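Local coordinates for protein glutathione reductase (Bartonella henselae, PDB 3O0H) that probably catalyses the NADPH-dependent reduction of glutathione disulfide to glutathione, working through its bound FAD and a cysteine pair seen here as a disulfide, at residues L293-R297 with A298-V302; E122-N126 with S127-I131; V374-E378 with E379-H383. All coordinates share one frame; numbering follows the deposited sequence.

Contact 1 (L293-R297 with A298-V302)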
loop_
_atom_site.group_PDB
_atom_site.type_symbol
_atom_site.label_atom_id
_atom_site.label_comp_id
_atom_site.label_asym_id
_atom_site.label_seq_id
_atom_site.Cartn_x
_atom_site.Cartn_y
_atom_site.Cartn_z
ATOM N N LEU B 293 0.727 6.356 41.992
ATOM C CA LEU B 293 0.831 7.678 41.341
ATOM C C LEU B 293 0.368 8.822 42.225
ATOM O O LEU B 293 0.568 9.992 41.901
ATOM C CB LEU B 293 0.052 7.664 39.997
ATOM C CG LEU B 293 0.024 8.885 39.083
ATOM C CD1 LEU B 293 1.454 9.380 38.795
ATOM C CD2 LEU B 293 -0.704 8.592 37.763
ATOM N N GLY B 294 -0.287 8.508 43.337
ATOM C CA GLY B 294 -0.806 9.525 44.237
ATOM C C GLY B 294 -2.124 10.046 43.759
ATOM O O GLY B 294 -2.572 11.101 44.198
ATOM N N LEU B 295 -2.802 9.314 42.879
ATOM C CA LEU B 295 -4.114 9.826 42.385
ATOM C C LEU B 295 -5.094 10.005 43.527
ATOM O O LEU B 295 -5.958 10.896 43.497
ATOM C CB LEU B 295 -4.693 8.902 41.305
ATOM C CG LEU B 295 -3.902 8.926 40.016
ATOM C CD1 LEU B 295 -4.371 7.764 39.082
ATOM C CD2 LEU B 295 -3.957 10.320 39.311
ATOM N N GLU B 296 -4.974 9.165 44.545
ATOM C CA GLU B 296 -5.828 9.259 45.726
ATOM C C GLU B 296 -5.564 10.529 46.562
ATOM O O GLU B 296 -6.420 11.000 47.251
ATOM C CB GLU B 296 -5.719 7.994 46.587
ATOM C CG GLU B 296 -4.351 7.776 47.214
ATOM C CD GLU B 296 -3.279 7.239 46.279
ATOM O OE1 GLU B 296 -3.454 7.069 45.044
ATOM O OE2 GLU B 296 -2.206 6.958 46.815
ATOM N N ARG B 297 -4.371 11.084 46.455
ATOM C CA ARG B 297 -4.086 12.387 47.054
ATOM C C ARG B 297 -4.744 13.530 46.296
ATOM O O ARG B 297 -5.160 14.510 46.895
ATOM C CB ARG B 297 -2.587 12.593 47.101
ATOM C CG ARG B 297 -1.957 11.892 48.314
ATOM C CD ARG B 297 -0.504 11.715 48.034
ATOM N NE ARG B 297 0.303 11.135 49.112
ATOM C CZ ARG B 297 1.122 11.804 49.917
ATOM N NH1 ARG B 297 1.208 13.130 49.912
ATOM N NH2 ARG B 297 1.839 11.130 50.770
ATOM N N ALA B 298 -4.868 13.387 44.980
ATOM C CA ALA B 298 -5.502 14.426 44.154
ATOM C C ALA B 298 -6.992 14.288 44.101
ATOM O O ALA B 298 -7.688 15.193 43.613
ATOM C CB ALA B 298 -4.943 14.398 42.764
ATOM N N GLY B 299 -7.521 13.160 44.556
ATOM C CA GLY B 299 -8.958 12.909 44.436
ATOM C C GLY B 299 -9.439 12.506 43.040
ATOM O O GLY B 299 -10.646 12.589 42.744
ATOM N N VAL B 300 -8.520 12.002 42.209
ATOM C CA VAL B 300 -8.837 11.636 40.815
ATOM C C VAL B 300 -9.445 10.256 40.764
ATOM O O VAL B 300 -8.871 9.296 41.282
ATOM C CB VAL B 300 -7.608 11.719 39.907
ATOM C CG1 VAL B 300 -7.853 10.988 38.541
ATOM C CG2 VAL B 300 -7.164 13.213 39.717
ATOM N N LYS B 301 -10.593 10.148 40.126
ATOM C CA LYS B 301 -11.320 8.883 40.067
ATOM C C LYS B 301 -10.693 7.893 39.055
ATOM O O LYS B 301 -10.381 8.238 37.907
ATOM C CB LYS B 301 -12.801 9.150 39.768
ATOM C CG LYS B 301 -13.627 7.949 39.305
ATOM C CD LYS B 301 -14.342 7.287 40.418
ATOM C CE LYS B 301 -14.993 5.980 39.983
ATOM N NZ LYS B 301 -15.414 5.251 41.198
ATOM N N VAL B 302 -10.507 6.671 39.533
ATOM C CA VAL B 302 -9.993 5.561 38.776
ATOM C C VAL B 302 -11.021 4.432 38.853
ATOM O O VAL B 302 -11.551 4.160 39.906
ATOM C CB VAL B 302 -8.678 5.082 39.368
ATOM C CG1 VAL B 302 -8.140 3.869 38.607
ATOM C CG2 VAL B 302 -7.658 6.253 39.387
#
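Leu295 and Val300 close off the short helix 295-298 with a 6→1 backbone bond. Val300 N donates to Leu295 O over 3.1 Å at a fairly straight N-H...O angle of 158°, with the nitrogen tilted 29° from the carbonyl plane. Leu295 O receives a second, weak bond from Ala298 N (3.1 Å), so one oxygen serves both amides. Ala298 N is in turn shared, its other weak bond going to Gly294 O at 3.3 Å. Gly294 O has a firmer donor in Arg297 N, 2.9 Å away, a three-residue-back bond as in a 3-10 turn. Two carbonyls, Gly294 O and Leu295 O, thus serve three amides, those of Arg297, Ala298 and Val300. The reversal that brings Val300 N back over Leu295 O occurs at Gly299, which leaves the helix with a positive phi.

The leucine side chain then follows the loop that leaves the helix. Its CG lies beside the backbone N and anti to the carbonyl carbon (chi1 -69°), on the side of that loop, and the two methyls branch to different valines: CD2 rests 4.0 Å from Val300 CB, while CD1 reaches Val302 CG2 at 3.6 Å, the side chains of Leu295 and Val302 running at about a right angle.

Polar groups of the turn and the loop after it find partners in other parts of the same chain. Arg297 NH1 bonds to Val139 O, and Asn317 uses both ends of its amide, OD1 accepting from Lys301 N and ND2 donating to Gly299 O. The apolar side of the turn packs between strands: Leu295 on Phe138 of strand 136-138 and Ile160 of strand 158-160, with Ala298 and Val300 both against Ile321 of strand 321-323.

Contact 2 (E122-N126 with S127-I131)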
loop_
_atom_site.group_PDB
_atom_site.type_symbol
_atom_site.label_atom_id
_atom_site.label_comp_id
_atom_site.label_asym_id
_atom_site.label_seq_id
_atom_site.Cartn_x
_atom_site.Cartn_y
_atom_site.Cartn_z
ATOM N N GLU B 122 14.309 17.628 21.792
ATOM C CA GLU B 122 14.486 18.933 21.127
ATOM C C GLU B 122 13.158 19.659 20.904
ATOM O O GLU B 122 13.054 20.873 21.062
ATOM C CB GLU B 122 15.108 18.759 19.747
ATOM C CG GLU B 122 16.575 18.664 19.702
ATOM C CD GLU B 122 17.166 19.346 18.455
ATOM O OE1 GLU B 122 16.480 19.581 17.424
ATOM O OE2 GLU B 122 18.337 19.665 18.519
ATOM N N GLY B 123 12.152 18.909 20.490
ATOM C CA GLY B 123 10.824 19.498 20.252
ATOM C C GLY B 123 10.251 20.091 21.518
ATOM O O GLY B 123 9.692 21.180 21.504
ATOM N N LEU B 124 10.420 19.386 22.620
ATOM C CA LEU B 124 9.971 19.877 23.936
ATOM C C LEU B 124 10.727 21.130 24.296
ATOM O O LEU B 124 10.156 22.131 24.715
ATOM C CB LEU B 124 10.205 18.836 25.012
ATOM C CG LEU B 124 9.346 17.590 24.967
ATOM C CD1 LEU B 124 9.851 16.471 25.888
ATOM C CD2 LEU B 124 7.897 17.958 25.303
ATOM N N GLN B 125 12.031 21.105 24.080
ATOM C CA GLN B 125 12.882 22.223 24.482
ATOM C C GLN B 125 12.728 23.431 23.597
ATOM O O GLN B 125 12.841 24.537 24.105
ATOM C CB GLN B 125 14.344 21.765 24.572
ATOM C CG GLN B 125 14.458 20.678 25.670
ATOM C CD GLN B 125 15.838 20.061 25.790
ATOM O OE1 GLN B 125 16.618 20.017 24.821
ATOM N NE2 GLN B 125 16.161 19.615 27.013
ATOM N N ASN B 126 12.450 23.225 22.299
ATOM C CA ASN B 126 12.131 24.331 21.377
ATOM C C ASN B 126 10.887 25.084 21.840
ATOM O O ASN B 126 10.745 26.277 21.558
ATOM C CB ASN B 126 11.807 23.881 19.928
ATOM C CG ASN B 126 12.968 23.271 19.187
ATOM O OD1 ASN B 126 14.145 23.518 19.470
ATOM N ND2 ASN B 126 12.620 22.458 18.172
ATOM N N SER B 127 9.960 24.366 22.483
ATOM C CA SER B 127 8.756 24.958 23.048
ATOM C C SER B 127 8.910 25.391 24.497
ATOM O O SER B 127 7.895 25.594 25.166
ATOM C CB SER B 127 7.613 23.936 23.037
ATOM O OG SER B 127 7.188 23.738 21.724
ATOM N N ASN B 128 10.166 25.475 24.967
ATOM C CA ASN B 128 10.544 25.945 26.320
ATOM C C ASN B 128 9.994 25.059 27.440
ATOM O O ASN B 128 9.957 25.474 28.575
ATOM C CB ASN B 128 10.134 27.407 26.530
ATOM C CG ASN B 128 10.661 28.311 25.422
ATOM O OD1 ASN B 128 9.912 29.096 24.832
ATOM N ND2 ASN B 128 11.950 28.158 25.099
ATOM N N VAL B 129 9.631 23.821 27.133
ATOM C CA VAL B 129 9.146 22.925 28.169
ATOM C C VAL B 129 10.323 22.465 29.039
ATOM O O VAL B 129 11.344 22.023 28.483
ATOM C CB VAL B 129 8.475 21.703 27.525
ATOM C CG1 VAL B 129 8.032 20.670 28.609
ATOM C CG2 VAL B 129 7.299 22.173 26.669
ATOM N N HIS B 130 10.205 22.557 30.369
ATOM C CA HIS B 130 11.256 22.048 31.238
ATOM C C HIS B 130 11.078 20.546 31.487
ATOM O O HIS B 130 10.013 20.139 31.929
ATOM C CB HIS B 130 11.338 22.756 32.573
ATOM C CG HIS B 130 12.559 22.348 33.351
ATOM N ND1 HIS B 130 13.808 22.869 33.093
ATOM C CD2 HIS B 130 12.737 21.411 34.314
ATOM C CE1 HIS B 130 14.700 22.294 33.884
ATOM N NE2 HIS B 130 14.074 21.396 34.630
ATOM N N ILE B 131 12.120 19.759 31.177
ATOM C CA ILE B 131 12.104 18.296 31.291
ATOM C C ILE B 131 12.693 17.903 32.641
ATOM O O ILE B 131 13.866 18.177 32.909
ATOM C CB ILE B 131 12.924 17.600 30.175
ATOM C CG1 ILE B 131 12.296 17.843 28.792
ATOM C CG2 ILE B 131 12.991 16.082 30.390
ATOM C CD1 ILE B 131 13.185 17.420 27.640
HETATM O O HOH W 1 14.547 20.544 29.630
#
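Leu124 and Val129 are joined through the Schellman motif that ends helix 102-126, just before the chain enters strand 130-132, an outer strand of the parallel Rossmann-type sheet. Val129 N bonds to Leu124 O at 3.0 Å, and Asn128, the C-prime residue with positive phi, donates from N to Gln125 O at 3.0 Å. This second donor stands above the carbonyl plane, 71° out of it. Ser127 N is divided between Gly123 O and Leu124 O, both weak bonds.

The turn lays Val129 and Ile131 against the helix. Val129 CB sits 4.2 Å from Leu124 CB, and Ile131 CD1 meets Leu124 CD1 at 3.9 Å, the two side chains crossing at about a right angle. On the outer side, Gln125 extends beyond CG (chi2 176°) and passes across the end of Ile131, its NE2 lying 3.8 Å from Ile131 CD1. One water accepts from both Gln125 NE2 (3.2 Å) and Ile131 N (3.0 Å).

Farther out, Leu124 is backed by Val39 and Ala42 of helix 36-47, and Ile54 of strand 52-55 touches Leu124, Val129 and Ile131; Ser127 OG bonds to Arg43 O.

Contact 3 (V374-E378 with E379-H383)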
loop_
_atom_site.group_PDB
_atom_site.type_symbol
_atom_site.label_atom_id
_atom_site.label_comp_id
_atom_site.label_asym_id
_atom_site.label_seq_id
_atom_site.Cartn_x
_atom_site.Cartn_y
_atom_site.Cartn_z
ATOM N N VAL B 374 -10.639 -2.477 9.735
ATOM C CA VAL B 374 -11.413 -1.281 10.121
ATOM C C VAL B 374 -12.872 -1.631 10.143
ATOM O O VAL B 374 -13.359 -2.361 9.298
ATOM C CB VAL B 374 -11.108 -0.066 9.152
ATOM C CG1 VAL B 374 -11.317 -0.413 7.714
ATOM C CG2 VAL B 374 -11.884 1.185 9.524
ATOM N N GLY B 375 -13.582 -1.109 11.122
ATOM C CA GLY B 375 -15.020 -1.352 11.229
ATOM C C GLY B 375 -15.369 -2.763 11.659
ATOM O O GLY B 375 -14.574 -3.439 12.300
ATOM N N LEU B 376 -16.566 -3.191 11.298
ATOM C CA LEU B 376 -17.151 -4.390 11.874
ATOM C C LEU B 376 -16.686 -5.675 11.210
ATOM O O LEU B 376 -16.721 -5.809 9.981
ATOM C CB LEU B 376 -18.652 -4.336 11.776
ATOM C CG LEU B 376 -19.336 -3.191 12.544
ATOM C CD1 LEU B 376 -20.784 -3.215 12.217
ATOM C CD2 LEU B 376 -19.073 -3.262 14.096
ATOM N N SER B 377 -16.293 -6.626 12.052
ATOM C CA SER B 377 -16.166 -8.035 11.613
ATOM C C SER B 377 -17.452 -8.546 11.003
ATOM O O SER B 377 -18.565 -8.061 11.260
ATOM C CB SER B 377 -15.802 -8.929 12.798
ATOM O OG SER B 377 -16.917 -9.000 13.698
ATOM N N GLU B 378 -17.304 -9.557 10.179
ATOM C CA GLU B 378 -18.431 -10.208 9.590
ATOM C C GLU B 378 -19.476 -10.627 10.645
ATOM O O GLU B 378 -20.685 -10.370 10.499
ATOM C CB GLU B 378 -17.906 -11.396 8.758
ATOM C CG GLU B 378 -18.970 -12.237 8.183
ATOM C CD GLU B 378 -18.493 -13.154 7.058
ATOM O OE1 GLU B 378 -17.326 -13.087 6.604
ATOM O OE2 GLU B 378 -19.335 -13.922 6.608
ATOM N N GLU B 379 -19.023 -11.203 11.751
ATOM C CA GLU B 379 -19.953 -11.709 12.757
ATOM C C GLU B 379 -20.674 -10.553 13.507
ATOM O O GLU B 379 -21.878 -10.593 13.717
ATOM C CB GLU B 379 -19.184 -12.579 13.757
ATOM C CG GLU B 379 -19.983 -13.024 14.983
ATOM C CD GLU B 379 -20.914 -14.207 14.760
ATOM O OE1 GLU B 379 -21.023 -14.795 13.641
ATOM O OE2 GLU B 379 -21.547 -14.564 15.773
ATOM N N ASP B 380 -19.928 -9.537 13.915
ATOM C CA ASP B 380 -20.552 -8.395 14.558
ATOM C C ASP B 380 -21.594 -7.780 13.621
ATOM O O ASP B 380 -22.703 -7.475 14.062
ATOM C CB ASP B 380 -19.507 -7.369 14.982
ATOM C CG ASP B 380 -18.731 -7.791 16.238
ATOM O OD1 ASP B 380 -19.169 -8.737 16.926
ATOM O OD2 ASP B 380 -17.713 -7.156 16.543
ATOM N N ALA B 381 -21.259 -7.652 12.338
ATOM C CA ALA B 381 -22.153 -7.047 11.350
ATOM C C ALA B 381 -23.494 -7.807 11.208
ATOM O O ALA B 381 -24.557 -7.204 11.195
ATOM C CB ALA B 381 -21.477 -6.925 10.014
ATOM N N LEU B 382 -23.414 -9.143 11.151
ATOM C CA LEU B 382 -24.583 -9.960 10.867
ATOM C C LEU B 382 -25.599 -9.934 12.009
ATOM O O LEU B 382 -26.786 -10.143 11.769
ATOM C CB LEU B 382 -24.172 -11.385 10.443
ATOM C CG LEU B 382 -23.612 -12.420 11.436
ATOM C CD1 LEU B 382 -24.694 -13.118 12.252
ATOM C CD2 LEU B 382 -22.752 -13.462 10.691
ATOM N N HIS B 383 -25.143 -9.649 13.232
ATOM C CA HIS B 383 -26.052 -9.403 14.360
ATOM C C HIS B 383 -26.594 -7.978 14.407
ATOM O O HIS B 383 -27.708 -7.745 14.893
ATOM C CB HIS B 383 -25.346 -9.705 15.671
ATOM C CG HIS B 383 -25.140 -11.161 15.902
ATOM N ND1 HIS B 383 -23.913 -11.775 15.767
ATOM C CD2 HIS B 383 -26.020 -12.139 16.214
ATOM C CE1 HIS B 383 -24.046 -13.065 16.009
ATOM N NE2 HIS B 383 -25.313 -13.314 16.273
HETATM O O HOH W 2 -16.094 -5.866 14.825
#
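A single water is gripped between Ser377 and Asp380, accepting from Ser377 N at 2.9 Å and donating to Asp380 OD2 at 2.7 Å. It belongs to the N-cap of helix 378-384, in which Ser377 is the capping residue and Asp380 the third residue of the first turn. Ser377 OG accepts from Asp380 N over 3.1 Å in a nearly straight bond, N-H...O 163°. A capping box would return a direct bond from the serine amide to the Asp380 carboxylate; here the water makes that link. The serine can cap because OG is turned between its own backbone N and carbonyl carbon (chi1 69°), where it faces the first turn. The Asp380 carboxylate lies by this amino-terminal end, where the helix dipole would probably stabilise its negative charge.

Regular helical bonds begin at once. Ala381 N donates to Ser377 O at 2.9 Å, nearly along the C=O axis, and Leu382 N donates to Glu378 O at 3.1 Å. Leu376, just ahead of the cap, folds back over the same turn, its CB 4.2 Å from Ala381 CB.

Glu378 runs the other way, extended beyond CG, so that its carboxylate leaves the turn for the antiparallel sheet of the dimerisation domain: OE1 forms a salt bridge with Lys412 NZ, and OE2 bonds to the hydroxyls of Tyr474 and Tyr476. Its amide N donates to Asp231 OD2, joining the start of the helix to a loop remote in sequence.

One turn further, His383 ND1 donates to Glu379 O at 3.1 Å from above the carbonyl plane. Leu382 CD1 lies over one face of that imidazole, 3.8 Å above its plane and offset toward the rim.

Overall arrangement
Contacts 1 and 2 belong to the FAD-binding half of the chain and flank its five-stranded parallel sheet at its two edges: contact 2 leads into outer strand 130-132, and contact 1 packs on outer strand 321-323. Their centres are about 27 Å apart and their nearest atoms about 15 Å. Contact 1 comes closer to the cofactor, since Leu293 touches FAD, whereas the side chain of Ile131 in contact 2 stays about 10 Å from it. Contact 3 lies in the dimerisation domain, its centre about 38 Å from that of contact 1 and about 44 Å from that of contact 2, across the chain's centre from the latter.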